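Local structure of succinate dehydrogenase subunit B (Mycolicibacterium smegmatis MC2 51, 6LUM) at residues 91-95 / 238-242; 144-148 / 204-210; 182-186 / 229-235. The protein probably relays electrons from succinate oxidation through its three iron-sulfur clusters toward quinone, as the iron-sulfur subunit of succinate dehydrogenase. All blocks are in the same frame, centred on the assembly; numbering follows the deposited sequence.

From the N terminus, the chain first builds the 2Fe-2S domain, where 91-95 supplies the early half of contact 1. The chain then enters the region of 144-148, which opens contact 2, and reaches 182-186, which opens contact 3. Residues 204-210 close contact 2 first, then 229-235 close contact 3, so these two loops cross. Finally 238-242 returns to 91-95 and encloses both in the long loop of contact 1. Contact 1 joins the 2Fe-2S domain to the dicluster region. Contact 3 forms much of the 3Fe-4S site and touches contact 1 through N93 and T182. Contact 2 ties a loop to the end of helix 196-206, its centre about 26 Å from that of contact 1.

Contact 1 of 3, residues 91-95 / 238-242; sequences GVNRL and EACPR. With SF4 (iron/sulfur cluster), chain B.
At the seam between the 2Fe-2S domain and the dicluster region, L95 packs on P241 and R94 faces E238. CD2 of L95 lies 3.7 Å from CB of P241, and the two side chains cross at about a right angle. L95 also lies close to the 2Fe-2S cluster. P241 turns its CD toward the other side, 3.7 Å from S4 of the 4Fe-4S cluster, so these two apolar residues stand between the clusters. C240 binds iron FE3 of that cluster through SG at 2.5 Å. The C240-P241 pair is the Cys-Pro element common in ferredoxin-like cluster sites, and it follows directly on helix 235-239. R94 starts out away from this helix, but bends at chi2 and chi3 bring its guanidinium back. NH2 of R94 makes a long salt bridge of 3.7 Å with OE2 of E238, the two planes 27° apart. NE of R94 gives a weak, bent hydrogen bond to O of N93, which may help to steady the bend. ND2 of N93 donates to the carbonyl O of C179 and, weakly, to OG1 of T182. V92 and N93 also pack on R22 and Y21 of subunit C.

Contact 2 of 3, residues 144-148 / 204-210; sequences KPFLV and RFIFDSR
OD2 of D208 lies among two arginines and L147. R204 NH1 makes a salt bridge to it at 3.3 Å, and CD1 of L147 comes up to the same D208 OD2. R210 NH1 adds a long ion pair with D208 OD2 at 3.7 Å. This oxygen lies well out of the R210 guanidinium plane, so that pair is charge alone. The network spans the end of helix 196-206, with R204 in its last turn and D208 and R210 just beyond. This helix end packs on a loop with an inverse gamma turn centred on P145. Having CG of D208 anti to its own N (chi1 -164°) helps bring the carboxylate toward L147. L147 reaches in at about a right angle to both D208 and R210. Its CD2 meets R210 NH1 at 3.8 Å, at the edge of the guanidinium and in its plane, and its end also packs on the R210 carbonyl O. In subunit A, the G101 carbonyl accepts from R204 NH2 and, weakly, from R210 NH1. K153 of subunit A donates to the carbonyl of L147. The ring of F205 is sandwiched: CD of R204 stands 3.9 Å above the centre of one face, and N of F146 lies 3.7 Å above the opposite face, nearer the rim. The carbonyl O and CB of P145 both lie against the CE2 end of the ring, CB at 4.0 Å from F205 CE2. CD1 of L147 is 4.1 Å from CD1 of F205, at the ring corner across from CE2.

Contact 3 of 3, residues 182-186 / 229-235; sequences TSCPV and RCRTTFN. With F3S (Fe3-s4 cluster), chain C; HEM (protoporphyrin IX containing Fe), chain D.
The side-chain amide of N235 is turned so that O of S183 lies only 4° out of its plane. ND2 of N235 donates to O of S183 at 2.7 Å, in the carbonyl plane, with an N-H...O angle of 167°. OD1 of N235 accepts from N of D24 of subunit C, so both amide ends are fixed. V186 crosses R229 obliquely. Its CG1, anti to the backbone N (chi1 -171°), packs 3.8 Å from NE of R229. Both methyls lie by O of R229, and CG2 of V186 also reaches CG of R231, at 3.8 Å, and S1 of the 3Fe-4S cluster. The R229 guanidinium forms a salt bridge with D118 of subunit D. R231 is kinked twice along its chain, and its NE bonds weakly, at 3.3 Å, to O2D of a heme propionate. A leucine in place of R231 would probably leave that propionate without this positive partner and the W228 carbonyl without a weak donor. C184 SG binds iron FE1 at 2.2 Å and C230 SG iron FE3 at 2.1 Å. With C236 probably the third cysteine ligand, they hold the cluster in a pocket also lined by V186, R231 and N235, the 3Fe-4S site of succinate dehydrogenase iron-sulfur subunits.

Contact 1 of 3, residues 91-95 / 238-242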
loop_
_atom_site.group_PDB
_atom_site.type_symbol
_atom_site.label_atom_id
_atom_site.label_comp_id
_atom_site.label_asym_id
_atom_site.label_seq_id
_atom_site.Cartn_x
_atom_site.Cartn_y
_atom_site.Cartn_z
ATOM N N GLY J 91 0.356 44.409 9.527
ATOM C CA GLY J 91 -0.187 43.744 8.355
ATOM C C GLY J 91 0.520 42.512 7.859
ATOM O O GLY J 91 -0.114 41.482 7.666
ATOM N N VAL J 92 1.824 42.584 7.674
ATOM C CA VAL J 92 2.608 41.510 7.077
ATOM C C VAL J 92 3.135 40.564 8.145
ATOM O O VAL J 92 3.339 40.950 9.290
ATOM C CB VAL J 92 3.766 42.100 6.259
ATOM C CG1 VAL J 92 3.245 42.854 5.103
ATOM C CG2 VAL J 92 4.558 43.028 7.118
ATOM N N ASN J 93 3.383 39.315 7.751
ATOM C CA ASN J 93 4.042 38.328 8.597
ATOM C C ASN J 93 5.533 38.620 8.689
ATOM O O ASN J 93 6.164 38.941 7.683
ATOM C CB ASN J 93 3.838 36.937 8.020
ATOM C CG ASN J 93 2.454 36.437 8.205
ATOM O OD1 ASN J 93 1.571 37.175 8.577
ATOM N ND2 ASN J 93 2.250 35.175 7.939
ATOM N N ARG J 94 6.117 38.503 9.889
ATOM C CA ARG J 94 7.482 39.016 9.997
ATOM C C ARG J 94 8.531 38.189 10.737
ATOM O O ARG J 94 9.709 38.411 10.443
ATOM C CB ARG J 94 7.480 40.408 10.619
ATOM C CG ARG J 94 6.986 41.522 9.747
ATOM C CD ARG J 94 7.852 41.801 8.530
ATOM N NE ARG J 94 7.285 41.219 7.321
ATOM C CZ ARG J 94 7.858 41.253 6.125
ATOM N NH1 ARG J 94 9.026 41.850 5.970
ATOM N NH2 ARG J 94 7.249 40.708 5.083
ATOM N N LEU J 95 8.222 37.271 11.658
ATOM C CA LEU J 95 9.281 36.806 12.571
ATOM C C LEU J 95 9.843 37.908 13.447
ATOM O O LEU J 95 10.907 38.445 13.162
ATOM C CB LEU J 95 10.447 36.118 11.859
ATOM C CG LEU J 95 10.691 34.626 11.973
ATOM C CD1 LEU J 95 9.550 33.804 11.536
ATOM C CD2 LEU J 95 11.867 34.344 11.119
ATOM N N GLU J 238 6.955 36.968 -0.801
ATOM C CA GLU J 238 7.239 38.216 -0.120
ATOM C C GLU J 238 7.410 38.016 1.375
ATOM O O GLU J 238 8.134 38.779 2.016
ATOM C CB GLU J 238 6.122 39.206 -0.410
ATOM C CG GLU J 238 6.430 40.621 -0.053
ATOM C CD GLU J 238 5.671 41.063 1.162
ATOM O OE1 GLU J 238 4.638 40.432 1.469
ATOM O OE2 GLU J 238 6.096 42.046 1.803
ATOM N N ALA J 239 6.772 36.995 1.945
ATOM C CA ALA J 239 6.791 36.805 3.388
ATOM C C ALA J 239 7.909 35.909 3.887
ATOM O O ALA J 239 8.282 36.029 5.052
ATOM C CB ALA J 239 5.466 36.226 3.858
ATOM N N CYS J 240 8.452 35.025 3.065
ATOM C CA CYS J 240 9.463 34.090 3.553
ATOM C C CYS J 240 10.658 34.818 4.158
ATOM O O CYS J 240 11.222 35.706 3.513
ATOM C CB CYS J 240 9.947 33.185 2.434
ATOM S SG CYS J 240 11.366 32.237 2.866
ATOM N N PRO J 241 11.073 34.474 5.382
ATOM C CA PRO J 241 12.244 35.114 5.979
ATOM C C PRO J 241 13.583 34.552 5.538
ATOM O O PRO J 241 14.607 35.194 5.787
ATOM C CB PRO J 241 12.023 34.875 7.465
ATOM C CG PRO J 241 11.263 33.683 7.518
ATOM C CD PRO J 241 10.323 33.733 6.399
ATOM N N ARG J 242 13.621 33.386 4.907
ATOM C CA ARG J 242 14.854 32.846 4.362
ATOM C C ARG J 242 15.076 33.218 2.905
ATOM O O ARG J 242 16.149 32.936 2.372
ATOM C CB ARG J 242 14.873 31.325 4.476
ATOM C CG ARG J 242 14.489 30.770 5.808
ATOM C CD ARG J 242 15.429 31.202 6.902
ATOM N NE ARG J 242 16.837 31.060 6.558
ATOM C CZ ARG J 242 17.529 29.933 6.652
ATOM N NH1 ARG J 242 16.954 28.825 7.069
ATOM N NH2 ARG J 242 18.804 29.912 6.313
HETATM FE FE1 SF4 B . 7.186 29.300 4.223
HETATM FE FE2 SF4 B . 8.848 30.005 6.623
HETATM FE FE3 SF4 B . 9.997 30.363 3.851
HETATM FE FE4 SF4 B . 9.584 27.605 4.996
HETATM S S1 SF4 B . 10.618 29.355 5.631
HETATM S S2 SF4 B . 8.952 28.619 3.227
HETATM S S3 SF4 B . 7.813 28.262 5.980
HETATM S S4 SF4 B . 8.241 31.036 4.864
#

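Contact 2 of 3, residues 144-148 / 204-210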
loop_
_atom_site.group_PDB
_atom_site.type_symbol
_atom_site.label_atom_id
_atom_site.label_comp_id
_atom_site.label_asym_id
_atom_site.label_seq_id
_atom_site.Cartn_x
_atom_site.Cartn_y
_atom_site.Cartn_z
ATOM N N LYS J 144 4.413 13.330 2.544
ATOM C CA LYS J 144 5.464 12.361 2.818
ATOM C C LYS J 144 6.831 13.017 2.719
ATOM O O LYS J 144 7.584 12.744 1.778
ATOM C CB LYS J 144 5.379 11.182 1.858
ATOM C CG LYS J 144 4.175 10.296 2.071
ATOM C CD LYS J 144 4.381 8.967 1.386
ATOM C CE LYS J 144 5.123 9.144 0.077
ATOM N NZ LYS J 144 5.916 7.941 -0.272
ATOM N N PRO J 145 7.187 13.864 3.656
ATOM C CA PRO J 145 8.425 14.643 3.569
ATOM C C PRO J 145 9.659 13.898 4.059
ATOM O O PRO J 145 10.461 14.430 4.817
ATOM C CB PRO J 145 8.120 15.847 4.462
ATOM C CG PRO J 145 7.281 15.265 5.510
ATOM C CD PRO J 145 6.436 14.203 4.873
ATOM N N PHE J 146 9.817 12.656 3.617
ATOM C CA PHE J 146 10.972 11.858 3.988
ATOM C C PHE J 146 11.448 11.080 2.777
ATOM O O PHE J 146 10.697 10.844 1.834
ATOM C CB PHE J 146 10.657 10.909 5.135
ATOM C CG PHE J 146 9.312 10.273 5.041
ATOM C CD1 PHE J 146 9.104 9.188 4.225
ATOM C CD2 PHE J 146 8.260 10.746 5.785
ATOM C CE1 PHE J 146 7.877 8.601 4.148
ATOM C CE2 PHE J 146 7.030 10.159 5.706
ATOM C CZ PHE J 146 6.839 9.087 4.889
ATOM N N LEU J 147 12.710 10.685 2.812
ATOM C CA LEU J 147 13.294 9.964 1.691
ATOM C C LEU J 147 12.798 8.527 1.696
ATOM O O LEU J 147 13.064 7.777 2.638
ATOM C CB LEU J 147 14.814 9.995 1.779
ATOM C CG LEU J 147 15.560 9.978 0.455
ATOM C CD1 LEU J 147 15.629 11.378 -0.092
ATOM C CD2 LEU J 147 16.935 9.403 0.623
ATOM N N VAL J 148 12.072 8.146 0.655
ATOM C CA VAL J 148 11.646 6.767 0.474
ATOM C C VAL J 148 12.626 6.093 -0.471
ATOM O O VAL J 148 12.943 6.633 -1.535
ATOM C CB VAL J 148 10.215 6.700 -0.072
ATOM C CG1 VAL J 148 9.815 5.270 -0.307
ATOM C CG2 VAL J 148 9.257 7.358 0.892
ATOM N N ARG J 204 11.381 19.803 -2.481
ATOM C CA ARG J 204 12.691 19.352 -2.022
ATOM C C ARG J 204 12.910 17.869 -2.295
ATOM O O ARG J 204 14.022 17.450 -2.624
ATOM C CB ARG J 204 12.836 19.648 -0.528
ATOM C CG ARG J 204 14.213 19.418 0.035
ATOM C CD ARG J 204 14.365 17.996 0.510
ATOM N NE ARG J 204 15.697 17.707 1.004
ATOM C CZ ARG J 204 16.202 16.485 1.054
ATOM N NH1 ARG J 204 15.503 15.470 0.603
ATOM N NH2 ARG J 204 17.418 16.285 1.513
ATOM N N PHE J 205 11.869 17.055 -2.147
ATOM C CA PHE J 205 11.987 15.610 -2.298
ATOM C C PHE J 205 11.627 15.121 -3.687
ATOM O O PHE J 205 12.070 14.046 -4.091
ATOM C CB PHE J 205 11.087 14.893 -1.300
ATOM C CG PHE J 205 11.592 14.936 0.088
ATOM C CD1 PHE J 205 12.636 14.135 0.476
ATOM C CD2 PHE J 205 11.027 15.778 1.009
ATOM C CE1 PHE J 205 13.101 14.179 1.751
ATOM C CE2 PHE J 205 11.500 15.829 2.278
ATOM C CZ PHE J 205 12.535 15.025 2.647
ATOM N N ILE J 206 10.802 15.863 -4.410
ATOM C CA ILE J 206 10.485 15.487 -5.777
ATOM C C ILE J 206 11.693 15.703 -6.669
ATOM O O ILE J 206 11.961 14.906 -7.572
ATOM C CB ILE J 206 9.258 16.274 -6.264
ATOM C CG1 ILE J 206 7.990 15.679 -5.670
ATOM C CG2 ILE J 206 9.183 16.271 -7.753
ATOM C CD1 ILE J 206 6.829 16.596 -5.720
ATOM N N PHE J 207 12.462 16.758 -6.421
ATOM C CA PHE J 207 13.624 17.030 -7.251
ATOM C C PHE J 207 14.916 16.532 -6.621
ATOM O O PHE J 207 15.983 17.099 -6.857
ATOM C CB PHE J 207 13.691 18.516 -7.575
ATOM C CG PHE J 207 12.642 18.943 -8.548
ATOM C CD1 PHE J 207 11.342 19.143 -8.141
ATOM C CD2 PHE J 207 12.938 19.097 -9.875
ATOM C CE1 PHE J 207 10.380 19.511 -9.030
ATOM C CE2 PHE J 207 11.972 19.467 -10.761
ATOM C CZ PHE J 207 10.698 19.674 -10.336
ATOM N N ASP J 208 14.833 15.458 -5.844
ATOM C CA ASP J 208 15.982 14.786 -5.250
ATOM C C ASP J 208 16.230 13.492 -6.008
ATOM O O ASP J 208 15.328 12.659 -6.123
ATOM C CB ASP J 208 15.734 14.496 -3.773
ATOM C CG ASP J 208 16.993 14.156 -3.030
ATOM O OD1 ASP J 208 18.077 14.296 -3.615
ATOM O OD2 ASP J 208 16.906 13.753 -1.856
ATOM N N SER J 209 17.451 13.321 -6.515
ATOM C CA SER J 209 17.752 12.169 -7.356
ATOM C C SER J 209 17.577 10.860 -6.607
ATOM O O SER J 209 17.035 9.894 -7.152
ATOM C CB SER J 209 19.169 12.275 -7.896
ATOM O OG SER J 209 19.384 13.553 -8.437
ATOM N N ARG J 210 18.034 10.800 -5.363
ATOM C CA ARG J 210 18.011 9.548 -4.616
ATOM C C ARG J 210 16.685 9.331 -3.906
ATOM O O ARG J 210 16.641 9.054 -2.716
ATOM C CB ARG J 210 19.167 9.511 -3.629
ATOM C CG ARG J 210 19.587 10.843 -3.082
ATOM C CD ARG J 210 20.596 10.629 -1.989
ATOM N NE ARG J 210 21.160 11.868 -1.480
ATOM C CZ ARG J 210 20.647 12.570 -0.477
ATOM N NH1 ARG J 210 19.547 12.160 0.126
ATOM N NH2 ARG J 210 21.234 13.685 -0.083
#

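Contact 3 of 3, residues 182-186 / 229-235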
loop_
_atom_site.group_PDB
_atom_site.type_symbol
_atom_site.label_atom_id
_atom_site.label_comp_id
_atom_site.label_asym_id
_atom_site.label_seq_id
_atom_site.Cartn_x
_atom_site.Cartn_y
_atom_site.Cartn_z
ATOM N N THR J 182 0.394 31.178 6.056
ATOM C CA THR J 182 -0.560 32.058 6.695
ATOM C C THR J 182 -0.571 33.439 6.081
ATOM O O THR J 182 -1.007 34.390 6.726
ATOM C CB THR J 182 -0.282 32.143 8.188
ATOM O OG1 THR J 182 1.037 32.632 8.388
ATOM C CG2 THR J 182 -0.396 30.789 8.813
ATOM N N SER J 183 -0.084 33.573 4.853
ATOM C CA SER J 183 -0.318 34.758 4.049
ATOM C C SER J 183 -0.960 34.410 2.720
ATOM O O SER J 183 -1.106 35.286 1.872
ATOM C CB SER J 183 0.980 35.512 3.817
ATOM O OG SER J 183 1.863 34.727 3.067
ATOM N N CYS J 184 -1.361 33.156 2.528
ATOM C CA CYS J 184 -1.950 32.702 1.281
ATOM C C CYS J 184 -3.451 32.929 1.326
ATOM O O CYS J 184 -4.134 32.305 2.154
ATOM C CB CYS J 184 -1.650 31.233 1.064
ATOM S SG CYS J 184 -1.961 30.623 -0.581
ATOM N N PRO J 185 -4.011 33.795 0.483
ATOM C CA PRO J 185 -5.465 33.916 0.443
ATOM C C PRO J 185 -6.167 32.621 0.118
ATOM O O PRO J 185 -7.262 32.374 0.630
ATOM C CB PRO J 185 -5.682 34.978 -0.632
ATOM C CG PRO J 185 -4.383 35.187 -1.249
ATOM C CD PRO J 185 -3.378 34.878 -0.266
ATOM N N VAL J 186 -5.564 31.768 -0.703
ATOM C CA VAL J 186 -6.137 30.464 -0.977
ATOM C C VAL J 186 -6.176 29.613 0.274
ATOM O O VAL J 186 -6.970 28.678 0.368
ATOM C CB VAL J 186 -5.337 29.792 -2.095
ATOM C CG1 VAL J 186 -6.011 28.560 -2.542
ATOM C CG2 VAL J 186 -5.194 30.739 -3.230
ATOM N N ARG J 229 -4.479 25.053 -6.973
ATOM C CA ARG J 229 -5.218 26.087 -6.272
ATOM C C ARG J 229 -4.395 27.334 -6.022
ATOM O O ARG J 229 -4.907 28.283 -5.437
ATOM C CB ARG J 229 -5.731 25.560 -4.942
ATOM C CG ARG J 229 -6.738 24.473 -5.078
ATOM C CD ARG J 229 -7.542 24.309 -3.819
ATOM N NE ARG J 229 -8.189 25.544 -3.413
ATOM C CZ ARG J 229 -9.000 25.640 -2.370
ATOM N NH1 ARG J 229 -9.262 24.574 -1.641
ATOM N NH2 ARG J 229 -9.547 26.799 -2.054
ATOM N N CYS J 230 -3.139 27.352 -6.422
ATOM C CA CYS J 230 -2.346 28.559 -6.305
ATOM C C CYS J 230 -2.834 29.569 -7.325
ATOM O O CYS J 230 -2.836 29.292 -8.526
ATOM C CB CYS J 230 -0.872 28.243 -6.519
ATOM S SG CYS J 230 0.227 29.637 -6.385
ATOM N N ARG J 231 -3.261 30.734 -6.854
ATOM C CA ARG J 231 -3.711 31.806 -7.726
ATOM C C ARG J 231 -2.594 32.756 -8.094
ATOM O O ARG J 231 -2.857 33.911 -8.427
ATOM C CB ARG J 231 -4.866 32.554 -7.076
ATOM C CG ARG J 231 -6.088 31.694 -6.850
ATOM C CD ARG J 231 -6.965 31.611 -8.081
ATOM N NE ARG J 231 -6.443 30.695 -9.082
ATOM C CZ ARG J 231 -6.744 29.409 -9.143
ATOM N NH1 ARG J 231 -7.573 28.883 -8.264
ATOM N NH2 ARG J 231 -6.213 28.650 -10.081
ATOM N N THR J 232 -1.354 32.289 -8.043
ATOM C CA THR J 232 -0.169 33.044 -8.441
ATOM C C THR J 232 -0.122 34.401 -7.756
ATOM O O THR J 232 0.297 35.403 -8.326
ATOM C CB THR J 232 -0.090 33.180 -9.953
ATOM O OG1 THR J 232 -0.261 31.890 -10.534
ATOM C CG2 THR J 232 1.270 33.619 -10.353
ATOM N N THR J 233 -0.595 34.449 -6.526
ATOM C CA THR J 233 -0.199 35.507 -5.628
ATOM C C THR J 233 1.185 35.173 -5.091
ATOM O O THR J 233 1.528 33.988 -4.865
ATOM C CB THR J 233 -1.182 35.643 -4.474
ATOM O OG1 THR J 233 -2.523 35.566 -4.942
ATOM C CG2 THR J 233 -0.994 36.924 -3.834
ATOM N N PHE J 234 1.983 36.223 -4.898
ATOM C CA PHE J 234 3.359 36.113 -4.444
ATOM C C PHE J 234 3.493 36.561 -2.998
ATOM O O PHE J 234 4.553 37.007 -2.564
ATOM C CB PHE J 234 4.283 36.914 -5.353
ATOM C CG PHE J 234 4.370 36.374 -6.747
ATOM C CD1 PHE J 234 3.280 36.380 -7.577
ATOM C CD2 PHE J 234 5.536 35.862 -7.225
ATOM C CE1 PHE J 234 3.358 35.880 -8.830
ATOM C CE2 PHE J 234 5.605 35.358 -8.485
ATOM C CZ PHE J 234 4.516 35.364 -9.280
ATOM N N ASN J 235 2.401 36.453 -2.251
ATOM C CA ASN J 235 2.427 36.734 -0.827
ATOM C C ASN J 235 3.433 35.850 -0.114
ATOM O O ASN J 235 4.154 36.305 0.777
ATOM C CB ASN J 235 1.037 36.514 -0.252
ATOM C CG ASN J 235 0.257 37.773 -0.129
ATOM O OD1 ASN J 235 0.609 38.789 -0.695
ATOM N ND2 ASN J 235 -0.816 37.716 0.623
HETATM FE FE1 F3S C . -0.786 31.722 -2.019
HETATM FE FE3 F3S C . 0.129 31.045 -4.838
HETATM FE FE4 F3S C . 2.090 32.168 -2.841
HETATM S S1 F3S C . -1.850 31.262 -3.881
HETATM S S2 F3S C . 0.821 32.998 -1.250
HETATM S S3 F3S C . 0.770 30.437 -2.845
HETATM S S4 F3S C . 2.093 32.014 -5.037
HETATM C CHA HEM D . -9.659 33.621 -14.977
HETATM C CHB HEM D . -13.867 35.102 -16.723
HETATM C CHC HEM D . -11.445 36.847 -20.487
HETATM C CHD HEM D . -7.259 35.140 -18.894
HETATM C C1A HEM D . -10.980 33.967 -15.068
HETATM C C2A HEM D . -11.959 33.900 -14.015
HETATM C C3A HEM D . -13.114 34.307 -14.501
HETATM C C4A HEM D . -12.912 34.642 -15.874
HETATM C CMA HEM D . -14.449 34.410 -13.756
HETATM C CAA HEM D . -11.715 33.445 -12.574
HETATM C CBA HEM D . -10.818 34.436 -11.865
HETATM C CGA HEM D . -10.254 33.755 -10.662
HETATM O O1A HEM D . -9.596 34.433 -9.851
HETATM O O2A HEM D . -10.454 32.532 -10.519
HETATM C C1B HEM D . -13.560 35.614 -17.941
HETATM C C2B HEM D . -14.508 35.916 -18.964
HETATM C C3B HEM D . -13.807 36.406 -19.985
HETATM C C4B HEM D . -12.429 36.403 -19.648
HETATM C CMB HEM D . -16.023 35.699 -18.798
HETATM C CAB HEM D . -14.242 36.894 -21.361
HETATM C CBB HEM D . -15.438 36.576 -21.811
HETATM C C1C HEM D . -10.114 36.578 -20.377
HETATM C C2C HEM D . -9.106 37.036 -21.276
HETATM C C3C HEM D . -7.944 36.573 -20.861
HETATM C C4C HEM D . -8.172 35.806 -19.663
HETATM C CMC HEM D . -9.342 37.916 -22.509
HETATM C CAC HEM D . -6.627 36.868 -21.584
HETATM C CBC HEM D . -5.489 36.251 -21.290
HETATM C C1D HEM D . -7.569 34.499 -17.725
HETATM C C2D HEM D . -6.713 33.620 -16.973
HETATM C C3D HEM D . -7.388 33.217 -15.912
HETATM C C4D HEM D . -8.689 33.811 -15.929
HETATM C CMD HEM D . -5.276 33.213 -17.331
HETATM C CAD HEM D . -6.889 32.275 -14.824
HETATM C CBD HEM D . -6.598 33.130 -13.613
HETATM C CGD HEM D . -6.088 32.242 -12.534
HETATM O O1D HEM D . -6.206 31.008 -12.706
HETATM O O2D HEM D . -5.569 32.771 -11.523
HETATM N NA HEM D . -11.596 34.432 -16.201
HETATM N NB HEM D . -12.294 35.909 -18.380
HETATM N NC HEM D . -9.518 35.832 -19.396
HETATM N ND HEM D . -8.774 34.590 -17.060
HETATM FE FE HEM D . -10.563 35.122 -17.802
#